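Local coordinates for protein D-alanine--D-alanine ligase (Coxiella burnetii, PDB 3TQT) that joins two D-alanine molecules into D-alanyl-D-alanine at the cost of ATP, a step of peptidoglycan biosynthesis for the bacterial cell wall, at residues A84-Q88 / L120-L125; V234-G238 / Q346-L350; V279-I283 / V306-V312. All coordinates share one frame; numbering follows the deposited sequence.

Contact 1: residues A84-Q88 / L120-L125; sequences AKPWQ and LELLNL
P86, just before strand 87-89, and L125, just past the end of helix 115-122, make the closest pair. The L125 methyl CD1 lies 3.6 Å from P86 CG. It is equally near CB, so one methyl sits against one side of the pyrrolidine ring. The second methyl, CD2, follows at 3.8 Å from P86 CG. The two side chains run at a slant to each other.

The aromatic contacts come from the six-membered part of the W87 indole. L123 crosses this side chain at about a right angle and brings its CD1 to 3.9 Å from W87 CZ3. The same methyl also reaches P86 CB, at 4.1 Å. L125 CD1 approaches W87 CH2 obliquely at 4.0 Å. L120 CD2 is further off and meets the ring at its edge, near the ring plane. Within the segment 84-88, P86 CG lies over the centre of one indole face, 3.7 Å above the ring plane. W87 has CG anti to its carbonyl carbon (chi1 -43°), which turns the indole back beside the backbone N, with P86 over its face.

The indole N-H is used elsewhere: W87 NE1 bonds S8 OG. In the segment 120-125 the helix ends in a Schellman motif. N124 has positive phi (55°), and L125 N returns to L120 O at 3.0 Å. This turn brings L123 and L125 round to the same proline and indole. N124 itself bonds Q14 of the second subunit.

No hydrogen bond crosses between the segments. The contact is a buried hydrophobic seam in the N-terminal domain, where the helix end packs on the sheet. It rests on shape and apolar burial, with the indole N-H satisfied by S8.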
ATOM      1  N   ALA A  84     -15.962 -16.236  -6.213  1.00 36.86           N
ATOM      2  CA  ALA A  84     -15.538 -17.631  -6.323  1.00 37.94           C
ATOM      3  C   ALA A  84     -14.644 -17.916  -7.536  1.00 37.84           C
ATOM      4  O   ALA A  84     -13.701 -18.702  -7.446  1.00 30.94           O
ATOM      5  CB  ALA A  84     -16.745 -18.547  -6.331  1.00 34.81           C
ATOM      6  N   LYS A  85     -14.959 -17.280  -8.662  1.00 35.96           N
ATOM      7  CA  LYS A  85     -14.264 -17.524  -9.921  1.00 37.14           C
ATOM      8  C   LYS A  85     -13.787 -16.205 -10.516  1.00 30.64           C
ATOM      9  O   LYS A  85     -14.430 -15.639 -11.390  1.00 30.13           O
ATOM     10  CB  LYS A  85     -15.181 -18.240 -10.909  1.00 30.51           C
ATOM     11  CG  LYS A  85     -15.725 -19.568 -10.406  1.00 39.28           C
ATOM     12  CD  LYS A  85     -16.268 -20.396 -11.566  1.00 44.46           C
ATOM     13  CE  LYS A  85     -16.828 -21.728 -11.093  1.00 54.22           C
ATOM     14  NZ  LYS A  85     -18.239 -21.921 -11.533  1.00 60.63           N
ATOM     15  N   PRO A  86     -12.640 -15.719 -10.035  1.00 27.71           N
ATOM     16  CA  PRO A  86     -12.142 -14.389 -10.386  1.00 27.55           C
ATOM     17  C   PRO A  86     -11.503 -14.313 -11.767  1.00 27.66           C
ATOM     18  O   PRO A  86     -11.396 -13.210 -12.298  1.00 29.87           O
ATOM     19  CB  PRO A  86     -11.090 -14.131  -9.312  1.00 24.92           C
ATOM     20  CG  PRO A  86     -10.588 -15.486  -8.957  1.00 24.02           C
ATOM     21  CD  PRO A  86     -11.783 -16.388  -9.041  1.00 25.60           C
ATOM     22  N   TRP A  87     -11.082 -15.447 -12.327  1.00 18.63           N
ATOM     23  CA  TRP A  87     -10.369 -15.453 -13.598  1.00 20.72           C
ATOM     24  C   TRP A  87     -11.322 -15.807 -14.712  1.00 27.52           C
ATOM     25  O   TRP A  87     -12.091 -16.771 -14.601  1.00 27.82           O
ATOM     26  CB  TRP A  87      -9.242 -16.484 -13.597  1.00 20.89           C
ATOM     27  CG  TRP A  87      -8.438 -16.540 -12.350  1.00 22.29           C
ATOM     28  CD1 TRP A  87      -8.066 -17.663 -11.669  1.00 26.41           C
ATOM     29  CD2 TRP A  87      -7.894 -15.428 -11.625  1.00 25.05           C
ATOM     30  NE1 TRP A  87      -7.305 -17.317 -10.569  1.00 28.28           N
ATOM     31  CE2 TRP A  87      -7.195 -15.952 -10.516  1.00 23.43           C
ATOM     32  CE3 TRP A  87      -7.936 -14.039 -11.798  1.00 21.33           C
ATOM     33  CZ2 TRP A  87      -6.548 -15.142  -9.592  1.00 27.12           C
ATOM     34  CZ3 TRP A  87      -7.270 -13.234 -10.887  1.00 30.08           C
ATOM     35  CH2 TRP A  87      -6.592 -13.787  -9.796  1.00 30.02           C
ATOM     36  N   GLN A  88     -11.266 -15.048 -15.795  1.00 24.30           N
ATOM     37  CA  GLN A  88     -12.188 -15.272 -16.901  1.00 30.76           C
ATOM     38  C   GLN A  88     -11.419 -15.381 -18.191  1.00 29.26           C
ATOM     39  O   GLN A  88     -10.638 -14.504 -18.516  1.00 27.68           O
ATOM     40  CB  GLN A  88     -13.182 -14.121 -17.010  1.00 32.21           C
ATOM     41  CG  GLN A  88     -14.201 -14.300 -18.119  1.00 43.31           C
ATOM     42  CD  GLN A  88     -15.293 -13.262 -18.058  1.00 53.98           C
ATOM     43  OE1 GLN A  88     -15.799 -12.939 -16.980  1.00 57.38           O
ATOM     44  NE2 GLN A  88     -15.655 -12.716 -19.211  1.00 63.84           N
ATOM     45  N   LEU A 120      -6.068  -7.980  -5.733  1.00 16.13           N
ATOM     46  CA  LEU A 120      -6.617  -9.135  -5.043  1.00 16.58           C
ATOM     47  C   LEU A 120      -7.608  -8.711  -3.970  1.00 20.63           C
ATOM     48  O   LEU A 120      -8.604  -9.402  -3.742  1.00 23.11           O
ATOM     49  CB  LEU A 120      -5.503 -10.009  -4.456  1.00 19.23           C
ATOM     50  CG  LEU A 120      -4.566 -10.640  -5.495  1.00 21.89           C
ATOM     51  CD1 LEU A 120      -3.454 -11.379  -4.799  1.00 22.16           C
ATOM     52  CD2 LEU A 120      -5.342 -11.578  -6.424  1.00 20.68           C
ATOM     53  N   GLU A 121      -7.349  -7.579  -3.315  1.00 18.95           N
ATOM     54  CA  GLU A 121      -8.319  -7.019  -2.379  1.00 20.33           C
ATOM     55  C   GLU A 121      -9.596  -6.624  -3.112  1.00 24.60           C
ATOM     56  O   GLU A 121     -10.696  -6.859  -2.623  1.00 22.68           O
ATOM     57  CB  GLU A 121      -7.766  -5.796  -1.651  1.00 19.29           C
ATOM     58  CG  GLU A 121      -6.613  -6.095  -0.727  1.00 18.67           C
ATOM     59  CD  GLU A 121      -7.043  -6.741   0.565  1.00 31.08           C
ATOM     60  OE1 GLU A 121      -8.264  -6.838   0.817  1.00 30.23           O
ATOM     61  OE2 GLU A 121      -6.150  -7.154   1.332  1.00 27.42           O
ATOM     62  N   LEU A 122      -9.453  -6.018  -4.284  1.00 20.23           N
ATOM     63  CA  LEU A 122     -10.626  -5.582  -5.040  1.00 21.12           C
ATOM     64  C   LEU A 122     -11.455  -6.783  -5.491  1.00 27.08           C
ATOM     65  O   LEU A 122     -12.668  -6.675  -5.672  1.00 29.11           O
ATOM     66  CB  LEU A 122     -10.204  -4.774  -6.261  1.00 22.84           C
ATOM     67  CG  LEU A 122      -9.653  -3.390  -5.956  1.00 25.35           C
ATOM     68  CD1 LEU A 122      -9.008  -2.830  -7.209  1.00 29.25           C
ATOM     69  CD2 LEU A 122     -10.792  -2.496  -5.487  1.00 24.90           C
ATOM     70  N   LEU A 123     -10.789  -7.914  -5.686  1.00 25.14           N
ATOM     71  CA  LEU A 123     -11.467  -9.152  -6.076  1.00 24.27           C
ATOM     72  C   LEU A 123     -11.975  -9.915  -4.858  1.00 26.91           C
ATOM     73  O   LEU A 123     -12.600 -10.968  -4.997  1.00 28.01           O
ATOM     74  CB  LEU A 123     -10.538 -10.051  -6.885  1.00 22.08           C
ATOM     75  CG  LEU A 123     -10.118  -9.549  -8.266  1.00 22.27           C
ATOM     76  CD1 LEU A 123      -9.192 -10.536  -8.901  1.00 21.03           C
ATOM     77  CD2 LEU A 123     -11.327  -9.349  -9.145  1.00 26.12           C
ATOM     78  N   ASN A 124     -11.699  -9.386  -3.672  1.00 22.54           N
ATOM     79  CA  ASN A 124     -12.091 -10.021  -2.419  1.00 18.77           C
ATOM     80  C   ASN A 124     -11.574 -11.445  -2.360  1.00 25.47           C
ATOM     81  O   ASN A 124     -12.282 -12.334  -1.907  1.00 25.57           O
ATOM     82  CB  ASN A 124     -13.626 -10.038  -2.243  1.00 24.91           C
ATOM     83  CG  ASN A 124     -14.231  -8.646  -2.209  1.00 46.90           C
ATOM     84  OD1 ASN A 124     -15.242  -8.372  -2.871  1.00 58.96           O
ATOM     85  ND2 ASN A 124     -13.612  -7.755  -1.444  1.00 40.82           N
ATOM     86  N   LEU A 125     -10.350 -11.669  -2.837  1.00 22.36           N
ATOM     87  CA  LEU A 125      -9.769 -13.004  -2.795  1.00 22.96           C
ATOM     88  C   LEU A 125      -8.814 -13.156  -1.628  1.00 22.48           C
ATOM     89  O   LEU A 125      -8.046 -12.245  -1.339  1.00 21.05           O
ATOM     90  CB  LEU A 125      -9.003 -13.294  -4.073  1.00 22.09           C
ATOM     91  CG  LEU A 125      -9.824 -13.396  -5.351  1.00 28.89           C
ATOM     92  CD1 LEU A 125      -8.891 -13.452  -6.545  1.00 25.08           C
ATOM     93  CD2 LEU A 125     -10.736 -14.624  -5.301  1.00 27.54           C
TER

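Contact 2: residues V234-G238 / Q346-L350; sequences VLGNG and QLIEL
L235 packs tightly into the side of helix 340-370. Its CD1 is pressed against L347 CD2 at 3.4 Å, closer than usual for two methyls. The same CD1 meets L350 CD1 at 3.7 Å. With CG anti to the backbone N (chi1 173°) and chi2 near 69°, CD1 is the methyl that reaches both leucines. L350 CD1 also rests on the backbone of G236, 3.5 Å from its CA. W333 and Y329 of helix 328-335 touch L235 as well.

The partly exposed side is more polar. Q346 stretches across L235 at about a right angle, and its OE1 comes to 3.3 Å from L235 CD2. At the other end, the N237 and L350 side chains lie alongside each other, pointing opposite ways. N237 ND2 donates to L350 O at 2.9 Å, with an N-H...O angle of 161°. The acceptor lies in the amide plane of N237, while the donor is tilted out of the carbonyl plane. N237 OD1 takes the backbone N-H of G298.

With both ends of its amide engaged, N237 is held in rotation. A directional bond thus fixes the strand end, while the leucines supply apolar packing.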
ATOM      1  N   VAL A 234      10.082 -15.353   8.927  1.00 20.34           N
ATOM      2  CA  VAL A 234       8.959 -15.211   9.848  1.00 23.53           C
ATOM      3  C   VAL A 234       7.685 -15.740   9.193  1.00 21.07           C
ATOM      4  O   VAL A 234       7.449 -15.550   7.994  1.00 20.78           O
ATOM      5  CB  VAL A 234       8.769 -13.744  10.268  1.00 20.56           C
ATOM      6  CG1 VAL A 234       7.566 -13.594  11.208  1.00 17.36           C
ATOM      7  CG2 VAL A 234      10.032 -13.223  10.940  1.00 23.34           C
ATOM      8  N   LEU A 235       6.879 -16.430   9.986  1.00 19.11           N
ATOM      9  CA  LEU A 235       5.638 -17.015   9.491  1.00 20.15           C
ATOM     10  C   LEU A 235       4.526 -16.786  10.488  1.00 19.77           C
ATOM     11  O   LEU A 235       4.677 -17.062  11.680  1.00 22.44           O
ATOM     12  CB  LEU A 235       5.823 -18.507   9.293  1.00 20.45           C
ATOM     13  CG  LEU A 235       4.593 -19.325   8.932  1.00 19.84           C
ATOM     14  CD1 LEU A 235       4.130 -18.990   7.526  1.00 19.58           C
ATOM     15  CD2 LEU A 235       4.963 -20.799   9.047  1.00 25.18           C
ATOM     16  N   GLY A 236       3.399 -16.285   9.997  1.00 19.26           N
ATOM     17  CA  GLY A 236       2.233 -16.144  10.843  1.00 22.78           C
ATOM     18  C   GLY A 236       1.442 -14.902  10.508  1.00 21.64           C
ATOM     19  O   GLY A 236       1.819 -14.132   9.630  1.00 23.62           O
ATOM     20  N   ASN A 237       0.343 -14.717  11.230  1.00 25.21           N
ATOM     21  CA  ASN A 237      -0.448 -13.512  11.138  1.00 24.62           C
ATOM     22  C   ASN A 237      -0.242 -12.766  12.435  1.00 31.32           C
ATOM     23  O   ASN A 237       0.724 -12.031  12.575  1.00 29.29           O
ATOM     24  CB  ASN A 237      -1.931 -13.848  10.932  1.00 28.25           C
ATOM     25  CG  ASN A 237      -2.248 -14.206   9.491  1.00 28.35           C
ATOM     26  OD1 ASN A 237      -1.471 -13.889   8.590  1.00 24.76           O
ATOM     27  ND2 ASN A 237      -3.394 -14.858   9.264  1.00 23.12           N
ATOM     28  N   GLY A 238      -1.132 -13.001  13.394  1.00 39.89           N
ATOM     29  CA  GLY A 238      -1.063 -12.336  14.679  1.00 45.76           C
ATOM     30  C   GLY A 238       0.015 -12.876  15.600  1.00 48.83           C
ATOM     31  O   GLY A 238       0.598 -12.115  16.377  1.00 49.65           O
ATOM     32  N   GLN A 346       0.538 -23.827   5.672  1.00 25.36           N
ATOM     33  CA  GLN A 346       0.364 -22.798   6.692  1.00 22.98           C
ATOM     34  C   GLN A 346       0.141 -21.418   6.075  1.00 22.40           C
ATOM     35  O   GLN A 346      -0.732 -20.662   6.514  1.00 18.13           O
ATOM     36  CB  GLN A 346       1.546 -22.823   7.669  1.00 23.88           C
ATOM     37  CG  GLN A 346       1.506 -24.117   8.504  1.00 30.66           C
ATOM     38  CD  GLN A 346       2.456 -24.124   9.680  1.00 38.75           C
ATOM     39  OE1 GLN A 346       2.878 -23.074  10.164  1.00 40.02           O
ATOM     40  NE2 GLN A 346       2.788 -25.322  10.160  1.00 38.24           N
ATOM     41  N   LEU A 347       0.897 -21.102   5.029  1.00 18.77           N
ATOM     42  CA  LEU A 347       0.709 -19.815   4.363  1.00 18.91           C
ATOM     43  C   LEU A 347      -0.700 -19.703   3.775  1.00 17.09           C
ATOM     44  O   LEU A 347      -1.339 -18.658   3.874  1.00 19.36           O
ATOM     45  CB  LEU A 347       1.770 -19.603   3.286  1.00 16.63           C
ATOM     46  CG  LEU A 347       3.170 -19.342   3.850  1.00 19.98           C
ATOM     47  CD1 LEU A 347       4.210 -19.536   2.761  1.00 20.22           C
ATOM     48  CD2 LEU A 347       3.232 -17.938   4.438  1.00 18.37           C
ATOM     49  N   ILE A 348      -1.182 -20.781   3.168  1.00 17.70           N
ATOM     50  CA  ILE A 348      -2.535 -20.769   2.621  1.00 18.35           C
ATOM     51  C   ILE A 348      -3.579 -20.649   3.739  1.00 21.94           C
ATOM     52  O   ILE A 348      -4.527 -19.875   3.630  1.00 18.80           O
ATOM     53  CB  ILE A 348      -2.787 -22.005   1.729  1.00 18.47           C
ATOM     54  CG1 ILE A 348      -2.002 -21.867   0.416  1.00 20.36           C
ATOM     55  CG2 ILE A 348      -4.274 -22.208   1.472  1.00 19.33           C
ATOM     56  CD1 ILE A 348      -1.839 -23.176  -0.343  1.00 25.12           C
ATOM     57  N   GLU A 349      -3.402 -21.405   4.817  1.00 21.51           N
ATOM     58  CA  GLU A 349      -4.336 -21.330   5.937  1.00 23.23           C
ATOM     59  C   GLU A 349      -4.379 -19.922   6.546  1.00 24.09           C
ATOM     60  O   GLU A 349      -5.456 -19.397   6.821  1.00 21.63           O
ATOM     61  CB  GLU A 349      -3.991 -22.376   7.004  1.00 20.34           C
ATOM     62  CG  GLU A 349      -4.390 -23.806   6.616  1.00 37.14           C
ATOM     63  CD  GLU A 349      -3.485 -24.869   7.240  1.00 50.07           C
ATOM     64  OE1 GLU A 349      -2.694 -24.533   8.145  1.00 48.20           O
ATOM     65  OE2 GLU A 349      -3.555 -26.042   6.814  1.00 54.31           O
ATOM     66  N   LEU A 350      -3.206 -19.332   6.754  1.00 22.21           N
ATOM     67  CA  LEU A 350      -3.093 -17.975   7.274  1.00 21.66           C
ATOM     68  C   LEU A 350      -3.783 -16.972   6.367  1.00 20.22           C
ATOM     69  O   LEU A 350      -4.446 -16.056   6.835  1.00 18.83           O
ATOM     70  CB  LEU A 350      -1.626 -17.577   7.405  1.00 20.41           C
ATOM     71  CG  LEU A 350      -0.825 -18.254   8.522  1.00 25.82           C
ATOM     72  CD1 LEU A 350       0.662 -18.018   8.314  1.00 25.30           C
ATOM     73  CD2 LEU A 350      -1.260 -17.731   9.876  1.00 22.79           C
TER

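Contact 3: residues V279-I283 / V306-V312; sequences VTKQI and VTPNNKV
V279 and I283, one helical turn apart, face N310 and V312 with CA atoms 7.0 Å apart in the first pair and 6.7 Å in the second. V312 fits against three residues of the helix. Its CG1 meets I283 CG1 at 3.8 Å, with the two side chains crossing at about a right angle. Its CG2 turns to V279 CG1 and to Q282, lying near the glutamine CB and amide oxygen OE1. The two methyls part because CG1 is anti to the backbone N (chi1 -177°) and CG2 beside it. V306 completes the apolar group, with CG2 at 4.0 Å from I283 CD1. V279 CG2 lies against N310, near both CB and OD1.

Two waters make the polar link. Q282 is extended beyond CG (chi2 179°), which carries its amide out towards the turn. One water donates to Q282 OE1 and accepts from V312 N. The other accepts from Q282 NE2 and donates to N310 O, at 2.6 Å. Q282 NE2 also bonds S278 OG.

The turn is held from within. T307 to N310 form a type I turn, closed by N310 N to T307 O. T307 N bonds K311 O, and T307 OG1 accepts from K311 N at 2.8 Å.

With N310 at positive phi (63°), this is a type I turn with a G1 bulge, a 3:5 hairpin joining antiparallel strands 298-306 and 312-318, packed against helix 277-293 in the ATP-grasp domain. I283 also touches I230, which lies in the range predicted to bind ATP. D303, a predicted magnesium ligand, is on the first of these strands.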
ATOM      1  N   VAL A 279      22.525 -13.906  20.539  1.00 37.93           N
ATOM      2  CA  VAL A 279      22.328 -13.237  19.264  1.00 36.94           C
ATOM      3  C   VAL A 279      21.224 -13.921  18.472  1.00 35.45           C
ATOM      4  O   VAL A 279      20.364 -13.255  17.899  1.00 33.39           O
ATOM      5  CB  VAL A 279      23.635 -13.147  18.452  1.00 35.51           C
ATOM      6  CG1 VAL A 279      23.351 -12.707  17.028  1.00 31.55           C
ATOM      7  CG2 VAL A 279      24.586 -12.174  19.121  1.00 42.41           C
ATOM      8  N   THR A 280      21.233 -15.252  18.459  1.00 34.90           N
ATOM      9  CA  THR A 280      20.179 -16.009  17.793  1.00 31.36           C
ATOM     10  C   THR A 280      18.815 -15.576  18.304  1.00 36.02           C
ATOM     11  O   THR A 280      17.909 -15.284  17.522  1.00 36.74           O
ATOM     12  CB  THR A 280      20.327 -17.518  18.032  1.00 35.04           C
ATOM     13  OG1 THR A 280      21.547 -17.981  17.443  1.00 39.53           O
ATOM     14  CG2 THR A 280      19.162 -18.268  17.409  1.00 39.97           C
ATOM     15  N   LYS A 281      18.676 -15.538  19.626  1.00 32.53           N
ATOM     16  CA  LYS A 281      17.426 -15.141  20.256  1.00 37.24           C
ATOM     17  C   LYS A 281      17.017 -13.725  19.868  1.00 35.94           C
ATOM     18  O   LYS A 281      15.837 -13.450  19.665  1.00 31.29           O
ATOM     19  CB  LYS A 281      17.527 -15.251  21.781  1.00 43.49           C
ATOM     20  CG  LYS A 281      17.648 -16.680  22.300  1.00 59.52           C
ATOM     21  CD  LYS A 281      16.477 -17.543  21.850  1.00 65.09           C
ATOM     22  CE  LYS A 281      16.545 -18.932  22.475  1.00 70.87           C
ATOM     23  NZ  LYS A 281      15.361 -19.774  22.123  1.00 71.48           N
ATOM     24  N   GLN A 282      17.990 -12.824  19.775  1.00 31.25           N
ATOM     25  CA  GLN A 282      17.694 -11.438  19.422  1.00 29.28           C
ATOM     26  C   GLN A 282      17.194 -11.363  17.992  1.00 27.26           C
ATOM     27  O   GLN A 282      16.168 -10.746  17.710  1.00 30.30           O
ATOM     28  CB  GLN A 282      18.928 -10.563  19.563  1.00 36.85           C
ATOM     29  CG  GLN A 282      19.265 -10.171  20.972  1.00 43.42           C
ATOM     30  CD  GLN A 282      20.512  -9.319  21.009  1.00 41.92           C
ATOM     31  OE1 GLN A 282      20.537  -8.210  20.471  1.00 40.39           O
ATOM     32  NE2 GLN A 282      21.568  -9.844  21.617  1.00 43.42           N
ATOM     33  N   ILE A 283      17.935 -11.989  17.088  1.00 26.37           N
ATOM     34  CA  ILE A 283      17.535 -12.039  15.692  1.00 28.25           C
ATOM     35  C   ILE A 283      16.088 -12.523  15.571  1.00 30.43           C
ATOM     36  O   ILE A 283      15.264 -11.914  14.896  1.00 23.39           O
ATOM     37  CB  ILE A 283      18.482 -12.943  14.897  1.00 29.85           C
ATOM     38  CG1 ILE A 283      19.872 -12.287  14.831  1.00 30.43           C
ATOM     39  CG2 ILE A 283      17.914 -13.199  13.502  1.00 27.74           C
ATOM     40  CD1 ILE A 283      20.949 -13.164  14.257  1.00 36.19           C
ATOM     41  N   VAL A 306      24.576  -8.186  11.489  1.00 27.83           N
ATOM     42  CA  VAL A 306      25.069  -8.388  12.841  1.00 27.00           C
ATOM     43  C   VAL A 306      26.511  -7.911  12.862  1.00 27.41           C
ATOM     44  O   VAL A 306      27.360  -8.457  12.162  1.00 26.49           O
ATOM     45  CB  VAL A 306      25.005  -9.853  13.271  1.00 28.57           C
ATOM     46  CG1 VAL A 306      25.645 -10.024  14.647  1.00 31.77           C
ATOM     47  CG2 VAL A 306      23.574 -10.324  13.282  1.00 29.97           C
ATOM     48  N   THR A 307      26.771  -6.870  13.647  1.00 27.93           N
ATOM     49  CA  THR A 307      28.082  -6.244  13.666  1.00 31.42           C
ATOM     50  C   THR A 307      29.084  -7.118  14.413  1.00 29.80           C
ATOM     51  O   THR A 307      28.712  -8.055  15.136  1.00 29.52           O
ATOM     52  CB  THR A 307      28.039  -4.849  14.339  1.00 32.24           C
ATOM     53  OG1 THR A 307      27.797  -5.004  15.739  1.00 31.86           O
ATOM     54  CG2 THR A 307      26.938  -3.992  13.734  1.00 31.05           C
ATOM     55  N   PRO A 308      30.367  -6.818  14.240  1.00 34.35           N
ATOM     56  CA  PRO A 308      31.385  -7.576  14.973  1.00 34.72           C
ATOM     57  C   PRO A 308      31.162  -7.493  16.482  1.00 37.53           C
ATOM     58  O   PRO A 308      31.423  -8.466  17.186  1.00 47.36           O
ATOM     59  CB  PRO A 308      32.676  -6.883  14.568  1.00 29.89           C
ATOM     60  CG  PRO A 308      32.392  -6.375  13.191  1.00 39.06           C
ATOM     61  CD  PRO A 308      30.959  -5.912  13.241  1.00 30.53           C
ATOM     62  N   ASN A 309      30.659  -6.363  16.968  1.00 33.23           N
ATOM     63  CA  ASN A 309      30.316  -6.245  18.379  1.00 38.65           C
ATOM     64  C   ASN A 309      28.978  -6.904  18.707  1.00 38.79           C
ATOM     65  O   ASN A 309      28.407  -6.677  19.772  1.00 36.51           O
ATOM     66  CB  ASN A 309      30.288  -4.778  18.805  1.00 49.52           C
ATOM     67  CG  ASN A 309      30.490  -4.607  20.297  1.00 61.84           C
ATOM     68  OD1 ASN A 309      31.102  -5.452  20.955  1.00 57.80           O
ATOM     69  ND2 ASN A 309      29.976  -3.510  20.841  1.00 69.72           N
ATOM     70  N   ASN A 310      28.481  -7.718  17.784  1.00 31.82           N
ATOM     71  CA  ASN A 310      27.207  -8.415  17.967  1.00 30.84           C
ATOM     72  C   ASN A 310      25.968  -7.525  18.093  1.00 31.49           C
ATOM     73  O   ASN A 310      24.994  -7.902  18.734  1.00 34.73           O
ATOM     74  CB  ASN A 310      27.290  -9.368  19.153  1.00 36.95           C
ATOM     75  CG  ASN A 310      28.192 -10.535  18.875  1.00 44.35           C
ATOM     76  OD1 ASN A 310      28.084 -11.174  17.830  1.00 53.03           O
ATOM     77  ND2 ASN A 310      29.105 -10.807  19.791  1.00 41.71           N
ATOM     78  N   LYS A 311      25.992  -6.351  17.480  1.00 30.55           N
ATOM     79  CA  LYS A 311      24.782  -5.545  17.460  1.00 27.84           C
ATOM     80  C   LYS A 311      23.904  -6.015  16.306  1.00 23.40           C
ATOM     81  O   LYS A 311      24.359  -6.113  15.164  1.00 27.23           O
ATOM     82  CB  LYS A 311      25.114  -4.063  17.334  1.00 30.25           C
ATOM     83  CG  LYS A 311      23.902  -3.154  17.223  1.00 37.33           C
ATOM     84  CD  LYS A 311      23.091  -3.081  18.512  1.00 50.04           C
ATOM     85  CE  LYS A 311      21.852  -2.183  18.335  1.00 47.39           C
ATOM     86  NZ  LYS A 311      20.930  -2.200  19.522  1.00 41.03           N
ATOM     87  N   VAL A 312      22.646  -6.301  16.614  1.00 27.37           N
ATOM     88  CA  VAL A 312      21.706  -6.804  15.622  1.00 23.93           C
ATOM     89  C   VAL A 312      20.881  -5.660  15.039  1.00 22.28           C
ATOM     90  O   VAL A 312      20.175  -4.956  15.760  1.00 24.97           O
ATOM     91  CB  VAL A 312      20.800  -7.876  16.242  1.00 20.92           C
ATOM     92  CG1 VAL A 312      19.858  -8.467  15.188  1.00 26.99           C
ATOM     93  CG2 VAL A 312      21.653  -8.966  16.872  1.00 25.49           C
TER
HETATM   94  O   HOH W   1      21.859  -6.200  19.504  1.00 32.96           O
HETATM   95  O   HOH W   2      24.272  -8.765  21.131  1.00 42.99           O

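Overall arrangement
Contact 1 lies in the N-terminal domain, while contacts 2 and 3 share the ATP-grasp part. Their centres are about 20 Å apart for contacts 1 and 2, and 43 Å for contacts 1 and 3, which sit on opposite sides of the chain's centre. Strand 228-236 of contact 2 adjoins strand 298-306, which ends in contact 3, but the two contacts use different helices. Contact 1 is wholly buried and apolar. Contact 2 is partly buried and adds a direct side-chain to backbone hydrogen bond. Contact 3 has buried valines and an isoleucine, and its more exposed polar side is bridged by waters. Only contact 3 approaches the predicted ATP-binding range.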